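Local coordinates for putative 4-amino-4-deoxychorismate lyase (Thermus thermophilus, PDB 2ZGI), which binds pyridoxal 5'-phosphate and is probably a lyase of the class-IV aminotransferase family, putatively acting on 4-amino-4-deoxychorismate, at residues A22-A30 and H41-L52; L54-D65 and F83-S92. All coordinates share one frame; numbering follows the deposited sequence.

Interaction 1. Residues A22-A30 and H41-L52; sequences ASVFTTLRA and HLARLRRHALAL. With PLP (pyridoxal-5'-phosphate), chain P; SO4 (sulfate ion), chain O.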
loop_
_atom_site.group_PDB
_atom_site.type_symbol
_atom_site.label_atom_id
_atom_site.label_comp_id
_atom_site.label_asym_id
_atom_site.label_seq_id
_atom_site.Cartn_x
_atom_site.Cartn_y
_atom_site.Cartn_z
ATOM N N ALA D 22 2.408 -22.573 -13.944
ATOM C CA ALA D 22 2.113 -23.564 -12.893
ATOM C C ALA D 22 3.235 -24.596 -12.771
ATOM O O ALA D 22 3.150 -25.717 -13.308
ATOM C CB ALA D 22 0.756 -24.225 -13.148
ATOM N N SER D 23 4.332 -24.196 -12.124
ATOM C CA SER D 23 5.528 -25.032 -12.010
ATOM C C SER D 23 6.313 -24.623 -10.794
ATOM O O SER D 23 6.146 -23.493 -10.268
ATOM C CB SER D 23 6.414 -24.915 -13.270
ATOM O OG SER D 23 6.873 -23.570 -13.479
ATOM N N VAL D 24 7.138 -25.552 -10.309
ATOM C CA VAL D 24 8.176 -25.240 -9.340
ATOM C C VAL D 24 9.482 -25.672 -9.950
ATOM O O VAL D 24 9.504 -26.502 -10.882
ATOM C CB VAL D 24 7.911 -25.902 -7.932
ATOM C CG1 VAL D 24 6.638 -25.385 -7.364
ATOM C CG2 VAL D 24 7.806 -27.434 -8.058
ATOM N N PHE D 25 10.583 -25.105 -9.471
ATOM C CA PHE D 25 11.856 -25.379 -10.094
ATOM C C PHE D 25 12.971 -25.167 -9.097
ATOM O O PHE D 25 12.742 -24.635 -7.988
ATOM C CB PHE D 25 12.037 -24.514 -11.376
ATOM C CG PHE D 25 12.322 -23.038 -11.100
ATOM C CD1 PHE D 25 13.634 -22.561 -11.120
ATOM C CD2 PHE D 25 11.292 -22.141 -10.820
ATOM C CE1 PHE D 25 13.916 -21.211 -10.868
ATOM C CE2 PHE D 25 11.557 -20.789 -10.549
ATOM C CZ PHE D 25 12.857 -20.313 -10.582
ATOM N N THR D 26 14.171 -25.598 -9.471
ATOM C CA THR D 26 15.355 -25.248 -8.730
ATOM C C THR D 26 16.534 -25.157 -9.691
ATOM O O THR D 26 16.537 -25.801 -10.749
ATOM C CB THR D 26 15.620 -26.240 -7.570
ATOM O OG1 THR D 26 16.570 -25.657 -6.671
ATOM C CG2 THR D 26 16.174 -27.607 -8.101
ATOM N N THR D 27 17.522 -24.342 -9.348
ATOM C CA THR D 27 18.673 -24.171 -10.209
ATOM C C THR D 27 19.950 -24.442 -9.411
ATOM O O THR D 27 20.138 -23.913 -8.300
ATOM C CB THR D 27 18.706 -22.783 -10.894
ATOM O OG1 THR D 27 19.088 -21.789 -9.947
ATOM C CG2 THR D 27 17.381 -22.419 -11.424
ATOM N N LEU D 28 20.815 -25.281 -9.976
ATOM C CA LEU D 28 22.008 -25.774 -9.298
ATOM C C LEU D 28 23.241 -25.388 -10.072
ATOM O O LEU D 28 23.169 -25.109 -11.283
ATOM C CB LEU D 28 22.026 -27.302 -9.231
ATOM C CG LEU D 28 20.872 -28.082 -8.635
ATOM C CD1 LEU D 28 19.849 -28.332 -9.722
ATOM C CD2 LEU D 28 21.402 -29.410 -8.033
ATOM N N ARG D 29 24.379 -25.401 -9.375
ATOM C CA ARG D 29 25.679 -25.257 -10.015
ATOM C C ARG D 29 26.412 -26.586 -9.902
ATOM O O ARG D 29 26.355 -27.212 -8.850
ATOM C CB ARG D 29 26.491 -24.143 -9.351
ATOM C CG ARG D 29 27.658 -23.711 -10.213
ATOM C CD ARG D 29 28.335 -22.462 -9.693
ATOM N NE ARG D 29 29.153 -22.678 -8.498
ATOM C CZ ARG D 29 28.813 -22.260 -7.284
ATOM N NH1 ARG D 29 27.661 -21.632 -7.104
ATOM N NH2 ARG D 29 29.630 -22.493 -6.240
ATOM N N ALA D 30 27.059 -27.032 -10.983
ATOM C CA ALA D 30 27.951 -28.196 -10.928
ATOM C C ALA D 30 29.357 -27.697 -11.148
ATOM O O ALA D 30 29.578 -26.853 -12.025
ATOM C CB ALA D 30 27.591 -29.255 -11.996
ATOM N N HIS D 41 18.677 -29.585 -2.977
ATOM C CA HIS D 41 17.856 -29.095 -4.102
ATOM C C HIS D 41 16.714 -30.058 -4.374
ATOM O O HIS D 41 15.566 -29.649 -4.618
ATOM C CB HIS D 41 18.713 -28.916 -5.363
ATOM C CG HIS D 41 19.540 -27.673 -5.342
ATOM N ND1 HIS D 41 19.038 -26.446 -5.715
ATOM C CD2 HIS D 41 20.828 -27.464 -4.993
ATOM C CE1 HIS D 41 19.985 -25.533 -5.601
ATOM N NE2 HIS D 41 21.080 -26.123 -5.154
ATOM N N LEU D 42 16.997 -31.358 -4.315
ATOM C CA LEU D 42 15.910 -32.319 -4.583
ATOM C C LEU D 42 14.881 -32.364 -3.450
ATOM O O LEU D 42 13.695 -32.515 -3.690
ATOM C CB LEU D 42 16.453 -33.711 -4.925
ATOM C CG LEU D 42 17.322 -33.747 -6.194
ATOM C CD1 LEU D 42 17.871 -35.175 -6.482
ATOM C CD2 LEU D 42 16.571 -33.194 -7.415
ATOM N N ALA D 43 15.358 -32.225 -2.215
ATOM C CA ALA D 43 14.492 -32.103 -1.036
ATOM C C ALA D 43 13.589 -30.870 -1.158
ATOM O O ALA D 43 12.376 -30.967 -1.010
ATOM C CB ALA D 43 15.337 -32.004 0.212
ATOM N N ARG D 44 14.183 -29.714 -1.438
ATOM C CA ARG D 44 13.371 -28.498 -1.601
ATOM C C ARG D 44 12.345 -28.616 -2.729
ATOM O O ARG D 44 11.181 -28.251 -2.554
ATOM C CB ARG D 44 14.251 -27.272 -1.838
ATOM C CG ARG D 44 13.410 -25.974 -1.918
ATOM C CD ARG D 44 14.270 -24.725 -1.914
ATOM N NE ARG D 44 14.936 -24.580 -3.202
ATOM C CZ ARG D 44 15.818 -23.628 -3.495
ATOM N NH1 ARG D 44 16.162 -22.703 -2.577
ATOM N NH2 ARG D 44 16.373 -23.620 -4.707
ATOM N N LEU D 45 12.790 -29.118 -3.887
ATOM C CA LEU D 45 11.949 -29.234 -5.080
ATOM C C LEU D 45 10.735 -30.110 -4.797
ATOM O O LEU D 45 9.605 -29.760 -5.144
ATOM C CB LEU D 45 12.769 -29.781 -6.282
ATOM C CG LEU D 45 12.089 -29.830 -7.658
ATOM C CD1 LEU D 45 11.759 -28.408 -8.160
ATOM C CD2 LEU D 45 12.917 -30.599 -8.725
ATOM N N ARG D 46 10.953 -31.251 -4.138
ATOM C CA ARG D 46 9.826 -32.087 -3.708
ATOM C C ARG D 46 8.898 -31.347 -2.738
ATOM O O ARG D 46 7.685 -31.497 -2.827
ATOM C CB ARG D 46 10.331 -33.379 -3.038
ATOM C CG ARG D 46 9.247 -34.300 -2.492
ATOM C CD ARG D 46 9.908 -35.587 -1.982
ATOM N NE ARG D 46 8.925 -36.660 -1.911
ATOM C CZ ARG D 46 8.112 -36.881 -0.874
ATOM N NH1 ARG D 46 8.167 -36.111 0.222
ATOM N NH2 ARG D 46 7.232 -37.884 -0.934
ATOM N N ARG D 47 9.475 -30.589 -1.803
ATOM C CA ARG D 47 8.688 -29.849 -0.800
ATOM C C ARG D 47 7.818 -28.782 -1.474
ATOM O O ARG D 47 6.636 -28.651 -1.192
ATOM C CB ARG D 47 9.598 -29.171 0.224
ATOM C CG ARG D 47 10.019 -30.064 1.408
ATOM C CD ARG D 47 10.593 -29.251 2.561
ATOM N NE ARG D 47 11.745 -28.434 2.171
ATOM C CZ ARG D 47 13.009 -28.851 2.244
ATOM N NH1 ARG D 47 13.278 -30.085 2.683
ATOM N NH2 ARG D 47 13.999 -28.042 1.894
ATOM N N HIS D 48 8.425 -28.039 -2.390
ATOM C CA HIS D 48 7.721 -27.014 -3.134
ATOM C C HIS D 48 6.605 -27.586 -4.023
ATOM O O HIS D 48 5.465 -27.088 -3.998
ATOM C CB HIS D 48 8.747 -26.173 -3.903
ATOM C CG HIS D 48 9.561 -25.295 -3.001
ATOM N ND1 HIS D 48 10.438 -24.339 -3.463
ATOM C CD2 HIS D 48 9.598 -25.214 -1.649
ATOM C CE1 HIS D 48 10.995 -23.718 -2.434
ATOM N NE2 HIS D 48 10.509 -24.242 -1.320
ATOM N N ALA D 49 6.905 -28.666 -4.749
ATOM C CA ALA D 49 5.890 -29.374 -5.534
ATOM C C ALA D 49 4.724 -29.853 -4.673
ATOM O O ALA D 49 3.563 -29.609 -4.988
ATOM C CB ALA D 49 6.535 -30.563 -6.325
ATOM N N LEU D 50 5.021 -30.522 -3.560
ATOM C CA LEU D 50 3.926 -31.033 -2.732
ATOM C C LEU D 50 3.056 -29.893 -2.144
ATOM O O LEU D 50 1.825 -30.031 -2.062
ATOM C CB LEU D 50 4.414 -32.047 -1.669
ATOM C CG LEU D 50 5.470 -33.158 -1.967
ATOM C CD1 LEU D 50 5.366 -34.392 -1.043
ATOM C CD2 LEU D 50 5.638 -33.623 -3.465
ATOM N N ALA D 51 3.681 -28.765 -1.789
ATOM C CA ALA D 51 2.950 -27.637 -1.188
ATOM C C ALA D 51 1.933 -27.030 -2.171
ATOM O O ALA D 51 0.902 -26.502 -1.774
ATOM C CB ALA D 51 3.935 -26.554 -0.693
ATOM N N LEU D 52 2.214 -27.167 -3.459
ATOM C CA LEU D 52 1.471 -26.481 -4.477
ATOM C C LEU D 52 0.609 -27.460 -5.280
ATOM O O LEU D 52 0.126 -27.133 -6.369
ATOM C CB LEU D 52 2.459 -25.705 -5.362
ATOM C CG LEU D 52 3.115 -24.552 -4.567
ATOM C CD1 LEU D 52 3.987 -23.723 -5.441
ATOM C CD2 LEU D 52 2.070 -23.670 -3.902
HETATM N N1 PLP P . 15.605 -15.570 -4.238
HETATM C C2 PLP P . 14.788 -15.966 -5.235
HETATM C C2A PLP P . 13.560 -15.157 -5.541
HETATM C C3 PLP P . 15.095 -17.106 -5.985
HETATM O O3 PLP P . 14.241 -17.468 -6.983
HETATM C C4 PLP P . 16.238 -17.846 -5.658
HETATM C C4A PLP P . 16.627 -19.119 -6.380
HETATM C C5 PLP P . 17.044 -17.429 -4.601
HETATM C C6 PLP P . 16.686 -16.273 -3.908
HETATM C C5A PLP P . 18.316 -18.151 -4.210
HETATM O O4P PLP P . 18.128 -19.472 -3.703
HETATM P P PLP P . 19.273 -20.593 -3.704
HETATM O O1P PLP P . 20.377 -20.112 -2.796
HETATM O O2P PLP P . 19.804 -20.768 -5.109
HETATM O O3P PLP P . 18.466 -21.748 -3.211
HETATM S S SO4 O . 11.848 -24.636 1.815
HETATM O O1 SO4 O . 10.812 -24.009 2.647
HETATM O O2 SO4 O . 13.061 -24.914 2.567
HETATM O O3 SO4 O . 11.354 -25.900 1.253
HETATM O O4 SO4 O . 12.195 -23.674 0.761
HETATM O O HOH W 1 18.361 -22.511 -6.746
HETATM O O HOH W 2 23.779 -25.843 -6.318
#
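Thr26 on strand 24-30 meets His41 and Arg44 of helix 41-51, which runs nearly antiparallel to the strand at an axis distance of 8.0 Å. The polar bonds gather round one hydroxyl. The chi1 of Thr26 (-165°) swings OG1 to the side opposite its own N, at the edge of the His41 ring. OG1 and His41 ND1 are hydrogen-bonded at 2.8 Å. The same oxygen accepts a bond from Arg44 NH2, also 2.8 Å, and lies close to the guanidinium plane. Arg44 NH1 donates to PLP O3P at 2.6 Å, and NH2 adds a weak bond to that oxygen. The bend at chi3 of Arg44 (73°) turns the guanidinium so that its NH1/NH2 edge faces the phosphate, and NH2 also reaches Thr26 OG1. Water 1 bridges Thr27 O and PLP O2P. A lysine in place of Arg44 would probably be unable to hold both partners in this way, leaving the phosphate oxygen or the Thr26 hydroxyl without its mate.

The apolar contacts lie along the same strand. Leu28 CG sits over the centre of one His41 ring face, a CH-pi contact 3.7 Å from the centroid. Val24 splits its branches: CG1 meets Leu52 CD1 at 3.7 Å, while CG2 rests on the backbone and CB of Ala49. Leu45 CD1 presses on the backbone of Phe25.

Farther along the helix a sulfate, probably from the crystallisation liquor, is bound by Arg47 and His48. Arg47 NE gives it an almost straight bond to O3 (177°), and His48 NE2 donates to O4 at 2.7 Å.

Ser218, Ile183 and Thr184 also bind the cofactor. The arrangement is a helix packed on an antiparallel sheet, with Arg44 forming part of the phosphate-binding site of a class-IV PLP enzyme.

Interaction 2. Residues L54-D65 and F83-S92; sequences LSYPGDEAFLED and FTVGEGVRLS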
loop_
_atom_site.group_PDB
_atom_site.type_symbol
_atom_site.label_atom_id
_atom_site.label_comp_id
_atom_site.label_asym_id
_atom_site.label_seq_id
_atom_site.Cartn_x
_atom_site.Cartn_y
_atom_site.Cartn_z
ATOM N N LEU D 54 1.441 -30.213 -6.892
ATOM C CA LEU D 54 2.005 -30.758 -8.120
ATOM C C LEU D 54 2.652 -32.127 -7.872
ATOM O O LEU D 54 3.464 -32.271 -6.956
ATOM C CB LEU D 54 3.039 -29.783 -8.711
ATOM C CG LEU D 54 2.610 -28.340 -9.012
ATOM C CD1 LEU D 54 3.859 -27.486 -9.218
ATOM C CD2 LEU D 54 1.718 -28.280 -10.221
ATOM N N SER D 55 2.282 -33.123 -8.674
ATOM C CA SER D 55 2.940 -34.444 -8.640
ATOM C C SER D 55 4.450 -34.353 -8.804
ATOM O O SER D 55 4.938 -33.775 -9.779
ATOM C CB SER D 55 2.395 -35.353 -9.735
ATOM O OG SER D 55 0.990 -35.471 -9.641
ATOM N N TYR D 56 5.178 -34.916 -7.847
ATOM C CA TYR D 56 6.638 -35.025 -7.900
ATOM C C TYR D 56 7.045 -36.294 -8.658
ATOM O O TYR D 56 6.592 -37.373 -8.319
ATOM C CB TYR D 56 7.218 -35.029 -6.478
ATOM C CG TYR D 56 8.735 -35.000 -6.475
ATOM C CD1 TYR D 56 9.420 -33.922 -7.023
ATOM C CD2 TYR D 56 9.483 -36.071 -5.973
ATOM C CE1 TYR D 56 10.799 -33.880 -7.045
ATOM C CE2 TYR D 56 10.885 -36.044 -6.002
ATOM C CZ TYR D 56 11.533 -34.935 -6.554
ATOM O OH TYR D 56 12.909 -34.848 -6.614
ATOM N N PRO D 57 7.892 -36.181 -9.695
ATOM C CA PRO D 57 8.193 -37.399 -10.483
ATOM C C PRO D 57 9.246 -38.359 -9.886
ATOM O O PRO D 57 9.533 -39.423 -10.477
ATOM C CB PRO D 57 8.667 -36.834 -11.813
ATOM C CG PRO D 57 9.295 -35.533 -11.438
ATOM C CD PRO D 57 8.402 -34.972 -10.349
ATOM N N GLY D 58 9.797 -38.003 -8.726
ATOM C CA GLY D 58 10.721 -38.863 -8.013
ATOM C C GLY D 58 12.158 -38.494 -8.265
ATOM O O GLY D 58 12.506 -37.947 -9.326
ATOM N N ASP D 59 12.996 -38.806 -7.286
ATOM C CA ASP D 59 14.414 -38.554 -7.382
ATOM C C ASP D 59 15.059 -39.377 -8.486
ATOM O O ASP D 59 15.866 -38.856 -9.237
ATOM C CB ASP D 59 15.088 -38.794 -6.031
ATOM C CG ASP D 59 14.724 -37.739 -5.009
ATOM O OD1 ASP D 59 14.330 -36.637 -5.427
ATOM O OD2 ASP D 59 14.804 -38.001 -3.794
ATOM N N GLU D 60 14.700 -40.654 -8.608
ATOM C CA GLU D 60 15.381 -41.498 -9.606
ATOM C C GLU D 60 15.300 -40.949 -11.028
ATOM O O GLU D 60 16.302 -40.958 -11.749
ATOM C CB GLU D 60 14.924 -42.968 -9.577
ATOM C CG GLU D 60 16.078 -43.983 -9.651
ATOM C CD GLU D 60 16.954 -43.897 -10.920
ATOM O OE1 GLU D 60 16.767 -44.750 -11.841
ATOM O OE2 GLU D 60 17.847 -43.005 -11.000
ATOM N N ALA D 61 14.118 -40.450 -11.408
ATOM C CA ALA D 61 13.883 -39.918 -12.736
ATOM C C ALA D 61 14.785 -38.709 -12.976
ATOM O O ALA D 61 15.393 -38.570 -14.046
ATOM C CB ALA D 61 12.401 -39.557 -12.914
ATOM N N PHE D 62 14.897 -37.869 -11.952
ATOM C CA PHE D 62 15.733 -36.687 -12.025
ATOM C C PHE D 62 17.205 -37.059 -12.032
ATOM O O PHE D 62 17.994 -36.441 -12.717
ATOM C CB PHE D 62 15.415 -35.745 -10.865
ATOM C CG PHE D 62 14.365 -34.719 -11.199
ATOM C CD1 PHE D 62 14.538 -33.855 -12.293
ATOM C CD2 PHE D 62 13.224 -34.596 -10.419
ATOM C CE1 PHE D 62 13.579 -32.892 -12.608
ATOM C CE2 PHE D 62 12.242 -33.621 -10.724
ATOM C CZ PHE D 62 12.436 -32.762 -11.815
ATOM N N LEU D 63 17.554 -38.094 -11.271
ATOM C CA LEU D 63 18.933 -38.592 -11.224
ATOM C C LEU D 63 19.328 -39.279 -12.527
ATOM O O LEU D 63 20.496 -39.223 -12.923
ATOM C CB LEU D 63 19.127 -39.547 -10.050
ATOM C CG LEU D 63 18.990 -38.975 -8.639
ATOM C CD1 LEU D 63 18.764 -40.132 -7.633
ATOM C CD2 LEU D 63 20.180 -38.138 -8.229
ATOM N N GLU D 64 18.363 -39.933 -13.176
ATOM C CA GLU D 64 18.521 -40.439 -14.546
ATOM C C GLU D 64 18.801 -39.291 -15.515
ATOM O O GLU D 64 19.750 -39.324 -16.287
ATOM C CB GLU D 64 17.223 -41.099 -14.968
ATOM C CG GLU D 64 17.348 -42.360 -15.765
ATOM C CD GLU D 64 16.039 -43.144 -15.732
ATOM O OE1 GLU D 64 15.843 -43.945 -14.790
ATOM O OE2 GLU D 64 15.193 -42.920 -16.624
ATOM N N ASP D 65 17.961 -38.264 -15.459
ATOM C CA ASP D 65 18.193 -37.048 -16.247
ATOM C C ASP D 65 19.576 -36.491 -16.005
ATOM O O ASP D 65 20.278 -36.095 -16.954
ATOM C CB ASP D 65 17.163 -35.971 -15.897
ATOM C CG ASP D 65 15.783 -36.315 -16.394
ATOM O OD1 ASP D 65 15.658 -37.283 -17.193
ATOM O OD2 ASP D 65 14.824 -35.603 -16.010
ATOM N N PHE D 83 16.052 -27.908 -12.798
ATOM C CA PHE D 83 15.085 -28.988 -12.689
ATOM C C PHE D 83 13.734 -28.339 -12.456
ATOM O O PHE D 83 13.584 -27.563 -11.536
ATOM C CB PHE D 83 15.378 -29.897 -11.482
ATOM C CG PHE D 83 16.657 -30.712 -11.585
ATOM C CD1 PHE D 83 16.995 -31.391 -12.755
ATOM C CD2 PHE D 83 17.462 -30.890 -10.463
ATOM C CE1 PHE D 83 18.154 -32.174 -12.822
ATOM C CE2 PHE D 83 18.626 -31.689 -10.523
ATOM C CZ PHE D 83 18.965 -32.315 -11.705
ATOM N N THR D 84 12.752 -28.659 -13.288
ATOM C CA THR D 84 11.439 -27.998 -13.222
ATOM C C THR D 84 10.355 -29.074 -13.158
ATOM O O THR D 84 10.391 -30.041 -13.933
ATOM C CB THR D 84 11.204 -27.078 -14.443
ATOM O OG1 THR D 84 12.331 -26.219 -14.601
ATOM C CG2 THR D 84 9.935 -26.220 -14.279
ATOM N N VAL D 85 9.424 -28.896 -12.231
ATOM C CA VAL D 85 8.256 -29.743 -12.079
ATOM C C VAL D 85 6.931 -29.016 -12.399
ATOM O O VAL D 85 6.623 -27.947 -11.840
ATOM C CB VAL D 85 8.174 -30.310 -10.642
ATOM C CG1 VAL D 85 6.918 -31.125 -10.457
ATOM C CG2 VAL D 85 9.429 -31.175 -10.328
ATOM N N GLY D 86 6.145 -29.616 -13.283
ATOM C CA GLY D 86 4.726 -29.286 -13.400
ATOM C C GLY D 86 3.967 -30.595 -13.560
ATOM O O GLY D 86 4.595 -31.674 -13.635
ATOM N N GLU D 87 2.640 -30.510 -13.598
ATOM C CA GLU D 87 1.797 -31.670 -13.967
ATOM C C GLU D 87 2.148 -32.218 -15.357
ATOM O O GLU D 87 2.042 -31.504 -16.359
ATOM C CB GLU D 87 0.315 -31.319 -13.882
ATOM C CG GLU D 87 -0.167 -30.905 -12.506
ATOM C CD GLU D 87 0.121 -31.922 -11.377
ATOM O OE1 GLU D 87 0.794 -32.950 -11.601
ATOM O OE2 GLU D 87 -0.342 -31.678 -10.236
ATOM N N GLY D 88 2.610 -33.470 -15.391
ATOM C CA GLY D 88 3.055 -34.140 -16.625
ATOM C C GLY D 88 4.358 -33.572 -17.172
ATOM O O GLY D 88 4.679 -33.733 -18.352
ATOM N N VAL D 89 5.110 -32.880 -16.333
ATOM C CA VAL D 89 6.324 -32.243 -16.807
ATOM C C VAL D 89 7.434 -32.497 -15.830
ATOM O O VAL D 89 7.320 -32.161 -14.640
ATOM C CB VAL D 89 6.203 -30.695 -16.941
ATOM C CG1 VAL D 89 7.598 -30.066 -17.191
ATOM C CG2 VAL D 89 5.231 -30.318 -18.046
ATOM N N ARG D 90 8.472 -33.128 -16.361
ATOM C CA ARG D 90 9.745 -33.245 -15.695
ATOM C C ARG D 90 10.754 -32.640 -16.659
ATOM O O ARG D 90 11.042 -33.204 -17.717
ATOM C CB ARG D 90 10.057 -34.712 -15.411
ATOM C CG ARG D 90 11.251 -34.936 -14.510
ATOM C CD ARG D 90 11.350 -36.401 -14.154
ATOM N NE ARG D 90 11.348 -37.229 -15.356
ATOM C CZ ARG D 90 12.453 -37.705 -15.909
ATOM N NH1 ARG D 90 13.613 -37.440 -15.344
ATOM N NH2 ARG D 90 12.405 -38.449 -17.006
ATOM N N LEU D 91 11.272 -31.478 -16.308
ATOM C CA LEU D 91 12.192 -30.819 -17.178
ATOM C C LEU D 91 13.539 -30.764 -16.471
ATOM O O LEU D 91 13.611 -30.419 -15.289
ATOM C CB LEU D 91 11.606 -29.449 -17.528
ATOM C CG LEU D 91 11.755 -28.709 -18.862
ATOM C CD1 LEU D 91 11.603 -29.559 -20.118
ATOM C CD2 LEU D 91 10.717 -27.573 -18.859
ATOM N N SER D 92 14.589 -31.176 -17.174
ATOM C CA SER D 92 15.947 -31.175 -16.650
ATOM C C SER D 92 16.842 -30.660 -17.755
ATOM O O SER D 92 16.751 -31.107 -18.922
ATOM C CB SER D 92 16.376 -32.585 -16.203
ATOM O OG SER D 92 15.449 -33.099 -15.249
HETATM O O HOH W 3 5.295 -34.070 -12.142
HETATM O O HOH W 4 13.312 -34.919 -18.310
#
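Leu54 and Ser55 pass beside Glu87, and helix 59-65 then packs over the hairpin of strands 83-86 and 89-92. The helix axis lies 9.1 Å from strand 89-92, at 35° to it. A type II turn from Gly86 to Val89 joins the strands. At the turn, Ser55 N donates to Glu87 OE1 at 3.3 Å, on the syn side but well tilted out of the carboxylate plane. Leu54 CD2 touches Glu87 CG.

This is a helix laid on a beta hairpin, part of the antiparallel sheet of the class-IV aminotransferase fold. The sheet continues into the second subunit through Leu91 and Ser92.

Phe62 fills the middle of the contact. Arg90 CG lies over one face of its ring, 3.9 Å from the centroid in a CH-pi contact. Val85 CG2 meets the ring edge, 3.7 Å from Phe62 CZ. The rings of Phe62 and Phe83 meet obliquely, their planes 52° apart. Pro57 CG touches Arg90 CD at 3.5 Å, and Ala61 CB lies under one face of the guanidinium. The Arg90 chain starts extended and bends at chi3 (53°), which brings its guanidinium to Asp65 in a salt bridge. NH1 and OD2 are modelled too close, and Arg90 has a second conformer, so the detail is doubtful. Asp65 OD2 also accepts a bond from Ser92 OG at 2.7 Å, on the anti side and somewhat out of the plane.

How the interactions relate
Interactions 1 and 2 use neighbouring strands of one antiparallel sheet, and their helices follow each other in the chain. Val24 O lies 2.7 Å from Val85 N, and Thr26 N 2.9 Å from Phe83 O, both probable hydrogen bonds. Leu45 of interaction 1 also touches Phe62 of interaction 2. Both contacts are largely buried. Interaction 1 lies nearer the centre of the chain, about 11 Å against about 19 Å between centres. Thr26, His41 and Arg44 form a polar group beside the cofactor phosphate, and Arg44 binds it. Interaction 2 has exposed residues at its turn. It is held by aromatic and aliphatic packing and, less surely placed, a carboxylate-guanidinium pair. Both touch the second subunit; strand 89-92 pairs with it.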